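Side-chain contacts in Dbv8 protein (Nonomuraea, PDB 4MFZ), which binds decanoyl-CoA and probably transfers its long acyl chain to an amino group of a glycopeptide antibiotic, as a GNAT-family N-acyltransferase: residues R104-Y109 with L139-R144; Y133-T138 with W183-L188; Q304-L309 with H322-R327. One frame throughout, in Å; residues are numbered along the deposited sequence.

Three apolar contacts illustrate how one kind of packing serves different depths of a two-part acyltransferase. Interactions 1 and 2 both belong to the N-terminal domain and share helix 130-148; their centres lie about 10 Å apart and they touch, Met106 CE reaching Thr138 CG2 at 4.0 Å and Leu142 CD2 reaching Leu188 O at 4.0 Å. Interaction 3 belongs to the GNAT-like C-terminal domain, its centre about 44 Å from that of interaction 1 and about 36 Å from that of interaction 2. The decanoyl-CoA pocket is formed within the C-terminal domain, and the side chains of Leu188 in interaction 2 and Leu323 in interaction 3 are each about 13 Å from the ligand.

Interaction 1 (R104-Y109 with L139-R144); sequences RHMGDY and LPALRR. With NA (sodium ion), chain C.
Met106 and Leu142 bring their CA atoms to 7.5 Å where a type II turn, His105 to Asp108 with Gly107 at positive phi in third place, passes the helical segment 139-144. Met106 makes the whole contact from the turn. Its CG is anti to the backbone N (chi1 175°), and further bends at chi2 and chi3 fold the thioether so that the terminal methyl lies against the helix backbone between Ala141 and Leu142. Met106 CE sits 3.8 Å from Ala141 CB. The short Ala141 side chain probably leaves room for the same methyl beside the main chain, 3.7 Å from Leu142 N. Met106 SD lies 4.2 Å from Leu142 CD2. On the same turn, His105 binds a sodium ion through NE2 at 2.2 Å, with four waters as the other ligands, but this site stands apart from the methionine packing. Arg190 of helix 182-192 hydrogen-bonds to His105 O, and the backbones of Gly107 and Arg190 are bonded as well. Met106 also touches Thr138 and Phe145, and Leu142 packs on Leu160, so the loop after helix 89-104 is fitted against helix 130-148, which helix 153-160 also contacts.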
loop_
_atom_site.group_PDB
_atom_site.type_symbol
_atom_site.label_atom_id
_atom_site.label_comp_id
_atom_site.label_asym_id
_atom_site.label_seq_id
_atom_site.Cartn_x
_atom_site.Cartn_y
_atom_site.Cartn_z
ATOM N N ARG A 104 -10.020 5.267 15.375
ATOM C CA ARG A 104 -9.489 5.740 16.659
ATOM C C ARG A 104 -8.218 6.623 16.565
ATOM O O ARG A 104 -8.051 7.534 17.373
ATOM C CB ARG A 104 -9.217 4.515 17.543
ATOM C CG ARG A 104 -8.660 4.797 18.923
ATOM C CD ARG A 104 -9.808 5.038 19.888
ATOM N NE ARG A 104 -9.343 4.950 21.263
ATOM C CZ ARG A 104 -8.692 5.925 21.879
ATOM N NH1 ARG A 104 -8.437 7.066 21.238
ATOM N NH2 ARG A 104 -8.295 5.756 23.137
ATOM N N HIS A 105 -7.306 6.343 15.625
ATOM C CA HIS A 105 -6.184 7.256 15.344
ATOM C C HIS A 105 -6.162 7.747 13.921
ATOM O O HIS A 105 -5.108 7.927 13.323
ATOM C CB HIS A 105 -4.841 6.641 15.739
ATOM C CG HIS A 105 -4.796 6.177 17.178
ATOM N ND1 HIS A 105 -4.964 7.023 18.217
ATOM C CD2 HIS A 105 -4.659 4.912 17.720
ATOM C CE1 HIS A 105 -4.913 6.337 19.366
ATOM N NE2 HIS A 105 -4.729 5.040 19.065
ATOM N N MET A 106 -7.354 7.961 13.379
ATOM C CA MET A 106 -7.540 8.498 12.047
ATOM C C MET A 106 -6.734 9.781 11.868
ATOM O O MET A 106 -6.894 10.754 12.603
ATOM C CB MET A 106 -9.037 8.728 11.777
ATOM C CG MET A 106 -9.356 9.406 10.443
ATOM S SD MET A 106 -8.974 8.379 9.009
ATOM C CE MET A 106 -10.299 7.165 9.109
ATOM N N GLY A 107 -5.835 9.759 10.897
ATOM C CA GLY A 107 -5.135 10.976 10.498
ATOM C C GLY A 107 -4.001 11.383 11.399
ATOM O O GLY A 107 -3.403 12.433 11.189
ATOM N N ASP A 108 -3.666 10.544 12.375
ATOM C CA ASP A 108 -2.667 10.922 13.358
ATOM C C ASP A 108 -1.346 10.246 13.066
ATOM O O ASP A 108 -1.161 9.055 13.394
ATOM C CB ASP A 108 -3.145 10.584 14.774
ATOM C CG ASP A 108 -2.125 10.978 15.847
ATOM O OD1 ASP A 108 -1.017 11.449 15.514
ATOM O OD2 ASP A 108 -2.425 10.804 17.042
ATOM N N TYR A 109 -0.415 11.003 12.474
ATOM C CA TYR A 109 0.878 10.438 12.039
ATOM C C TYR A 109 1.892 10.198 13.179
ATOM O O TYR A 109 2.939 9.581 12.949
ATOM C CB TYR A 109 1.503 11.298 10.938
ATOM C CG TYR A 109 1.714 12.727 11.363
ATOM C CD1 TYR A 109 2.846 13.086 12.080
ATOM C CD2 TYR A 109 0.768 13.720 11.067
ATOM C CE1 TYR A 109 3.047 14.381 12.513
ATOM C CE2 TYR A 109 0.964 15.032 11.491
ATOM C CZ TYR A 109 2.109 15.345 12.223
ATOM O OH TYR A 109 2.361 16.632 12.642
ATOM N N LEU A 139 -14.268 3.745 4.795
ATOM C CA LEU A 139 -14.369 4.826 3.783
ATOM C C LEU A 139 -15.143 6.063 4.268
ATOM O O LEU A 139 -14.676 7.168 4.058
ATOM C CB LEU A 139 -14.990 4.309 2.476
ATOM C CG LEU A 139 -14.180 4.442 1.186
ATOM C CD1 LEU A 139 -12.745 4.054 1.457
ATOM C CD2 LEU A 139 -14.748 3.571 0.072
ATOM N N PRO A 140 -16.327 5.883 4.912
ATOM C CA PRO A 140 -16.997 7.078 5.410
ATOM C C PRO A 140 -16.198 7.899 6.434
ATOM O O PRO A 140 -16.187 9.134 6.335
ATOM C CB PRO A 140 -18.319 6.536 5.993
ATOM C CG PRO A 140 -18.571 5.293 5.211
ATOM C CD PRO A 140 -17.200 4.692 5.026
ATOM N N ALA A 141 -15.546 7.245 7.402
ATOM C CA ALA A 141 -14.635 7.942 8.320
ATOM C C ALA A 141 -13.491 8.611 7.560
ATOM O O ALA A 141 -13.122 9.740 7.829
ATOM C CB ALA A 141 -14.049 6.951 9.326
ATOM N N LEU A 142 -12.891 7.880 6.630
ATOM C CA LEU A 142 -11.763 8.424 5.889
ATOM C C LEU A 142 -12.186 9.717 5.178
ATOM O O LEU A 142 -11.485 10.737 5.226
ATOM C CB LEU A 142 -11.244 7.379 4.858
ATOM C CG LEU A 142 -10.072 7.786 3.971
ATOM C CD1 LEU A 142 -10.574 8.628 2.805
ATOM C CD2 LEU A 142 -9.045 8.568 4.764
ATOM N N ARG A 143 -13.318 9.641 4.501
ATOM C CA ARG A 143 -13.883 10.753 3.773
ATOM C C ARG A 143 -14.287 11.886 4.679
ATOM O O ARG A 143 -14.052 13.038 4.334
ATOM C CB ARG A 143 -15.025 10.283 2.879
ATOM C CG ARG A 143 -14.442 9.676 1.600
ATOM C CD ARG A 143 -15.358 8.687 0.902
ATOM N NE ARG A 143 -16.248 9.230 -0.134
ATOM C CZ ARG A 143 -16.182 10.435 -0.718
ATOM N NH1 ARG A 143 -15.238 11.337 -0.399
ATOM N NH2 ARG A 143 -17.096 10.747 -1.646
ATOM N N ARG A 144 -14.841 11.580 5.859
ATOM C CA ARG A 144 -15.047 12.651 6.830
ATOM C C ARG A 144 -13.737 13.352 7.198
ATOM O O ARG A 144 -13.687 14.584 7.242
ATOM C CB ARG A 144 -15.790 12.169 8.074
ATOM C CG ARG A 144 -17.276 11.974 7.826
ATOM C CD ARG A 144 -18.028 11.703 9.125
ATOM N NE ARG A 144 -17.566 10.521 9.845
ATOM C CZ ARG A 144 -18.052 9.292 9.693
ATOM N NH1 ARG A 144 -19.020 9.037 8.816
ATOM N NH2 ARG A 144 -17.543 8.304 10.422
HETATM NA NA NA C . -4.389 3.356 20.464
HETATM O O HOH W 1 -4.489 2.885 22.994
HETATM O O HOH W 2 -3.332 2.210 18.840
HETATM O O HOH W 3 -6.017 1.917 20.089
HETATM O O HOH W 4 -2.157 3.307 20.846
#

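Interaction 2 (Y133-T138 with W183-L188)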
loop_
_atom_site.group_PDB
_atom_site.type_symbol
_atom_site.label_atom_id
_atom_site.label_comp_id
_atom_site.label_asym_id
_atom_site.label_seq_id
_atom_site.Cartn_x
_atom_site.Cartn_y
_atom_site.Cartn_z
ATOM N N TYR A 133 -12.626 -5.480 3.002
ATOM C CA TYR A 133 -13.779 -5.180 3.866
ATOM C C TYR A 133 -13.449 -4.126 4.921
ATOM O O TYR A 133 -14.230 -3.217 5.116
ATOM C CB TYR A 133 -14.365 -6.455 4.484
ATOM C CG TYR A 133 -14.760 -7.450 3.418
ATOM C CD1 TYR A 133 -15.685 -7.110 2.450
ATOM C CD2 TYR A 133 -14.156 -8.702 3.346
ATOM C CE1 TYR A 133 -16.036 -8.003 1.446
ATOM C CE2 TYR A 133 -14.509 -9.599 2.360
ATOM C CZ TYR A 133 -15.456 -9.234 1.417
ATOM O OH TYR A 133 -15.807 -10.113 0.433
ATOM N N VAL A 134 -12.270 -4.202 5.526
ATOM C CA VAL A 134 -11.835 -3.142 6.466
ATOM C C VAL A 134 -11.761 -1.791 5.701
ATOM O O VAL A 134 -12.213 -0.755 6.190
ATOM C CB VAL A 134 -10.460 -3.461 7.092
ATOM C CG1 VAL A 134 -10.024 -2.343 8.017
ATOM C CG2 VAL A 134 -10.507 -4.759 7.874
ATOM N N PHE A 135 -11.213 -1.826 4.483
ATOM C CA PHE A 135 -11.136 -0.604 3.653
ATOM C C PHE A 135 -12.510 0.006 3.406
ATOM O O PHE A 135 -12.729 1.176 3.704
ATOM C CB PHE A 135 -10.487 -0.925 2.332
ATOM C CG PHE A 135 -9.948 0.265 1.618
ATOM C CD1 PHE A 135 -8.641 0.691 1.849
ATOM C CD2 PHE A 135 -10.735 0.949 0.672
ATOM C CE1 PHE A 135 -8.131 1.813 1.162
ATOM C CE2 PHE A 135 -10.226 2.048 -0.012
ATOM C CZ PHE A 135 -8.924 2.479 0.237
ATOM N N LEU A 136 -13.437 -0.791 2.871
ATOM C CA LEU A 136 -14.786 -0.312 2.546
ATOM C C LEU A 136 -15.539 0.188 3.796
ATOM O O LEU A 136 -16.167 1.265 3.758
ATOM C CB LEU A 136 -15.611 -1.390 1.841
ATOM C CG LEU A 136 -15.141 -2.010 0.521
ATOM C CD1 LEU A 136 -16.087 -3.145 0.111
ATOM C CD2 LEU A 136 -15.051 -0.922 -0.561
ATOM N N ALA A 137 -15.444 -0.570 4.898
ATOM C CA ALA A 137 -16.050 -0.172 6.190
ATOM C C ALA A 137 -15.552 1.210 6.657
ATOM O O ALA A 137 -16.278 1.952 7.283
ATOM C CB ALA A 137 -15.748 -1.228 7.254
ATOM N N THR A 138 -14.308 1.538 6.353
ATOM C CA THR A 138 -13.641 2.717 6.931
ATOM C C THR A 138 -13.742 3.943 6.001
ATOM O O THR A 138 -13.355 5.051 6.388
ATOM C CB THR A 138 -12.185 2.366 7.298
ATOM O OG1 THR A 138 -12.200 1.195 8.116
ATOM C CG2 THR A 138 -11.480 3.479 8.119
ATOM N N TRP A 183 -0.447 -3.316 5.006
ATOM C CA TRP A 183 0.026 -2.207 5.862
ATOM C C TRP A 183 -0.074 -0.889 5.121
ATOM O O TRP A 183 -0.290 0.166 5.749
ATOM C CB TRP A 183 1.464 -2.426 6.369
ATOM C CG TRP A 183 2.504 -2.150 5.296
ATOM C CD1 TRP A 183 2.907 -3.009 4.271
ATOM C CD2 TRP A 183 3.257 -0.893 5.062
ATOM N NE1 TRP A 183 3.832 -2.405 3.451
ATOM C CE2 TRP A 183 4.086 -1.129 3.865
ATOM C CE3 TRP A 183 3.317 0.358 5.693
ATOM C CZ2 TRP A 183 4.955 -0.142 3.353
ATOM C CZ3 TRP A 183 4.187 1.340 5.163
ATOM C CH2 TRP A 183 4.988 1.092 4.028
ATOM N N TRP A 184 0.083 -0.923 3.789
ATOM C CA TRP A 184 -0.021 0.295 2.976
ATOM C C TRP A 184 -1.467 0.759 2.846
ATOM O O TRP A 184 -1.767 1.938 3.092
ATOM C CB TRP A 184 0.656 0.088 1.622
ATOM C CG TRP A 184 0.812 1.314 0.759
ATOM C CD1 TRP A 184 0.250 1.543 -0.508
ATOM C CD2 TRP A 184 1.617 2.510 1.039
ATOM N NE1 TRP A 184 0.649 2.746 -1.010
ATOM C CE2 TRP A 184 1.475 3.379 -0.130
ATOM C CE3 TRP A 184 2.439 2.916 2.090
ATOM C CZ2 TRP A 184 2.115 4.603 -0.213
ATOM C CZ3 TRP A 184 3.066 4.157 2.003
ATOM C CH2 TRP A 184 2.902 4.979 0.873
ATOM N N LEU A 185 -2.387 -0.149 2.501
ATOM C CA LEU A 185 -3.821 0.172 2.526
ATOM C C LEU A 185 -4.245 0.751 3.878
ATOM O O LEU A 185 -4.987 1.736 3.902
ATOM C CB LEU A 185 -4.708 -1.035 2.208
ATOM C CG LEU A 185 -4.552 -1.745 0.867
ATOM C CD1 LEU A 185 -5.455 -2.989 0.825
ATOM C CD2 LEU A 185 -4.867 -0.765 -0.262
ATOM N N THR A 186 -3.782 0.135 4.976
ATOM C CA THR A 186 -4.059 0.631 6.347
ATOM C C THR A 186 -3.614 2.073 6.559
ATOM O O THR A 186 -4.408 2.922 6.977
ATOM C CB THR A 186 -3.470 -0.305 7.435
ATOM O OG1 THR A 186 -4.071 -1.576 7.296
ATOM C CG2 THR A 186 -3.783 0.177 8.817
ATOM N N LEU A 187 -2.362 2.362 6.246
ATOM C CA LEU A 187 -1.855 3.724 6.314
ATOM C C LEU A 187 -2.664 4.737 5.456
ATOM O O LEU A 187 -2.947 5.860 5.893
ATOM C CB LEU A 187 -0.398 3.700 5.892
ATOM C CG LEU A 187 0.480 4.833 6.388
ATOM C CD1 LEU A 187 0.593 4.750 7.920
ATOM C CD2 LEU A 187 1.847 4.710 5.712
ATOM N N LEU A 188 -3.046 4.322 4.258
ATOM C CA LEU A 188 -3.788 5.172 3.325
ATOM C C LEU A 188 -5.202 5.448 3.840
ATOM O O LEU A 188 -5.664 6.589 3.844
ATOM C CB LEU A 188 -3.853 4.502 1.959
ATOM C CG LEU A 188 -4.546 5.328 0.852
ATOM C CD1 LEU A 188 -3.903 5.014 -0.510
ATOM C CD2 LEU A 188 -6.027 5.028 0.846
#
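Apolar packing carries this contact, with Phe135 on one helix meeting Leu185 and Leu188 on the other. It joins helices 130-148 and 182-192 within the N-terminal acyltransferase domain as plain helix-helix packing. The CA atoms of Phe135 and Leu185 are 7.4 Å apart, and the three side chains meet between the helices. With chi1 at -161° the Phe135 ring swings out opposite the backbone N and reaches helix 182-192. There Leu188 CD2 lies at the rim of the ring, near its plane, 3.9 Å from both Phe135 CE1 and Phe135 CZ. The leucine therefore meets the ring edge through one methyl branch, and the two side chains run at a slant to each other. Leu185 touches with the root of its side chain, CB lying 4.3 Å from Phe135 CD1. Helix 162-174 adds Gln162 against both leucines and Ser166 against Leu185.

Backbone oxygen meets aromatic carbon in the second kind of approach. Leu185 O also lies near the ring plane, 4.2 Å from Phe135 CE1, a loose van der Waals approach at the edge.

Hydrogen bonding is confined to each helix and its surroundings. Thr138 OG1 donates to Val134 O one turn back, at 2.7 Å, with a C=O...donor angle of 151° and a tilt of 26° from the carbonyl plane; it is also hydrogen-bonded to His99 of helix 89-104. Thr186 OG1 bonds to Pro182 O.

All three touching residues are buried, and the helices are joined here by dispersion and by exclusion of water, while polar side chains such as Thr138 and Thr186 find partners away from this interface.

Interaction 3 (Q304-L309 with H322-R327); sequences QPLEEL and HLLAGR
Leucine packing alone joins these two segments: Leu306 of the short 3-10 turn 306-308 extends to Leu323 and Leu324 in the last turn of helix 314-324. A single methyl, Leu306 CD2, does all the touching on its side. It lies 3.9 Å from Leu323 CB and 4.1 Å from Leu324 CD2, and so spans two consecutive helix residues. The two encounters differ in direction. Leu306 crosses Leu323 at about a right angle and rests on CB, the base of that side chain, whereas Leu306 and Leu324 slide past each other in opposite senses, methyl against methyl. Leu323 also packs on Asp291 and Leu295 of helix 291-299, and Leu306 on Tyr301, while Leu324 is on the exposed border.

Backbone hydrogen bonds shape each partner separately. Glu308 N bonds to Pro305 O at 2.9 Å and Leu309 N to Leu306 O, which closes the 3-10 turn. At the other partner, Gly326 N returns to Leu323 O at 3.0 Å and Arg327 N to His322 O at 3.1 Å.

Charge enters beyond the leucines, where Arg327 forms a salt bridge with Glu265.

The two bonds back into the last turn, together with the positive phi of Gly326, define a Schellman motif at the C-terminal end of helix 314-324. In the GNAT-like domain this motif ends the helix just before strand 330-337, and the leucine contact lays the 304-309 loop against that end at the protein surface.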
loop_
_atom_site.group_PDB
_atom_site.type_symbol
_atom_site.label_atom_id
_atom_site.label_comp_id
_atom_site.label_asym_id
_atom_site.label_seq_id
_atom_site.Cartn_x
_atom_site.Cartn_y
_atom_site.Cartn_z
ATOM N N GLN A 304 9.377 -18.812 -9.681
ATOM C CA GLN A 304 9.556 -19.587 -10.938
ATOM C C GLN A 304 11.020 -19.598 -11.415
ATOM O O GLN A 304 11.804 -18.735 -11.018
ATOM C CB GLN A 304 8.582 -19.169 -12.056
ATOM C CG GLN A 304 8.421 -17.685 -12.297
ATOM C CD GLN A 304 7.496 -17.027 -11.285
ATOM O OE1 GLN A 304 7.792 -15.953 -10.776
ATOM N NE2 GLN A 304 6.385 -17.686 -10.969
ATOM N N PRO A 305 11.407 -20.605 -12.220
ATOM C CA PRO A 305 12.786 -20.583 -12.739
ATOM C C PRO A 305 13.073 -19.298 -13.523
ATOM O O PRO A 305 12.224 -18.844 -14.298
ATOM C CB PRO A 305 12.832 -21.801 -13.674
ATOM C CG PRO A 305 11.782 -22.728 -13.123
ATOM C CD PRO A 305 10.684 -21.830 -12.624
ATOM N N LEU A 306 14.257 -18.731 -13.312
ATOM C CA LEU A 306 14.654 -17.489 -13.957
ATOM C C LEU A 306 14.512 -17.461 -15.472
ATOM O O LEU A 306 14.107 -16.432 -16.023
ATOM C CB LEU A 306 16.069 -17.083 -13.534
ATOM C CG LEU A 306 16.202 -15.968 -12.485
ATOM C CD1 LEU A 306 15.148 -16.050 -11.386
ATOM C CD2 LEU A 306 17.610 -15.911 -11.901
ATOM N N GLU A 307 14.811 -18.576 -16.143
ATOM C CA GLU A 307 14.725 -18.664 -17.615
ATOM C C GLU A 307 13.287 -18.637 -18.123
ATOM O O GLU A 307 13.030 -18.423 -19.312
ATOM C CB GLU A 307 15.467 -19.902 -18.144
ATOM C CG GLU A 307 14.941 -21.247 -17.664
ATOM C CD GLU A 307 15.491 -21.656 -16.296
ATOM O OE1 GLU A 307 16.121 -20.819 -15.600
ATOM O OE2 GLU A 307 15.295 -22.833 -15.908
ATOM N N GLU A 308 12.349 -18.833 -17.205
ATOM C CA GLU A 308 10.923 -18.797 -17.513
ATOM C C GLU A 308 10.358 -17.370 -17.527
ATOM O O GLU A 308 9.254 -17.151 -18.028
ATOM C CB GLU A 308 10.189 -19.597 -16.448
ATOM C CG GLU A 308 9.015 -20.409 -16.932
ATOM C CD GLU A 308 8.683 -21.510 -15.945
ATOM O OE1 GLU A 308 7.750 -21.311 -15.132
ATOM O OE2 GLU A 308 9.384 -22.551 -15.955
ATOM N N LEU A 309 11.090 -16.407 -16.948
ATOM C CA LEU A 309 10.587 -15.016 -16.829
ATOM C C LEU A 309 10.495 -14.288 -18.184
ATOM O O LEU A 309 11.251 -14.601 -19.109
ATOM C CB LEU A 309 11.440 -14.191 -15.861
ATOM C CG LEU A 309 11.178 -14.156 -14.349
ATOM C CD1 LEU A 309 9.796 -14.662 -13.931
ATOM C CD2 LEU A 309 12.281 -14.877 -13.593
ATOM N N HIS A 322 22.039 -10.359 -15.070
ATOM C CA HIS A 322 22.853 -10.015 -13.895
ATOM C C HIS A 322 22.841 -11.123 -12.855
ATOM O O HIS A 322 23.892 -11.540 -12.346
ATOM C CB HIS A 322 22.304 -8.735 -13.303
ATOM C CG HIS A 322 23.245 -8.002 -12.385
ATOM N ND1 HIS A 322 23.059 -7.951 -11.036
ATOM C CD2 HIS A 322 24.366 -7.233 -12.654
ATOM C CE1 HIS A 322 24.019 -7.196 -10.489
ATOM N NE2 HIS A 322 24.818 -6.757 -11.478
ATOM N N LEU A 323 21.643 -11.595 -12.519
ATOM C CA LEU A 323 21.464 -12.687 -11.562
ATOM C C LEU A 323 22.044 -14.031 -12.042
ATOM O O LEU A 323 22.694 -14.734 -11.271
ATOM C CB LEU A 323 19.973 -12.845 -11.214
ATOM C CG LEU A 323 19.374 -11.807 -10.241
ATOM C CD1 LEU A 323 17.895 -12.057 -9.946
ATOM C CD2 LEU A 323 20.149 -11.793 -8.936
ATOM N N LEU A 324 21.799 -14.384 -13.308
ATOM C CA LEU A 324 22.344 -15.619 -13.896
ATOM C C LEU A 324 23.880 -15.601 -13.947
ATOM O O LEU A 324 24.520 -16.664 -13.830
ATOM C CB LEU A 324 21.723 -15.948 -15.265
ATOM C CG LEU A 324 20.301 -16.538 -15.289
ATOM C CD1 LEU A 324 19.849 -16.842 -16.720
ATOM C CD2 LEU A 324 20.209 -17.793 -14.421
ATOM N N ALA A 325 24.464 -14.407 -14.069
ATOM C CA ALA A 325 25.914 -14.261 -14.051
ATOM C C ALA A 325 26.498 -14.337 -12.633
ATOM O O ALA A 325 27.686 -14.142 -12.457
ATOM C CB ALA A 325 26.348 -12.972 -14.740
ATOM N N GLY A 326 25.661 -14.632 -11.633
ATOM C CA GLY A 326 26.130 -14.744 -10.235
ATOM C C GLY A 326 26.390 -13.415 -9.532
ATOM O O GLY A 326 27.078 -13.375 -8.510
ATOM N N ARG A 327 25.840 -12.329 -10.086
ATOM C CA ARG A 327 25.955 -10.973 -9.507
ATOM C C ARG A 327 24.694 -10.561 -8.735
ATOM O O ARG A 327 23.685 -11.247 -8.811
ATOM C CB ARG A 327 26.285 -9.960 -10.603
ATOM C CG ARG A 327 27.638 -10.219 -11.235
ATOM C CD ARG A 327 27.914 -9.299 -12.413
ATOM N NE ARG A 327 28.100 -7.917 -11.976
ATOM C CZ ARG A 327 28.172 -6.871 -12.802
ATOM N NH1 ARG A 327 28.073 -7.035 -14.120
ATOM N NH2 ARG A 327 28.336 -5.652 -12.304
#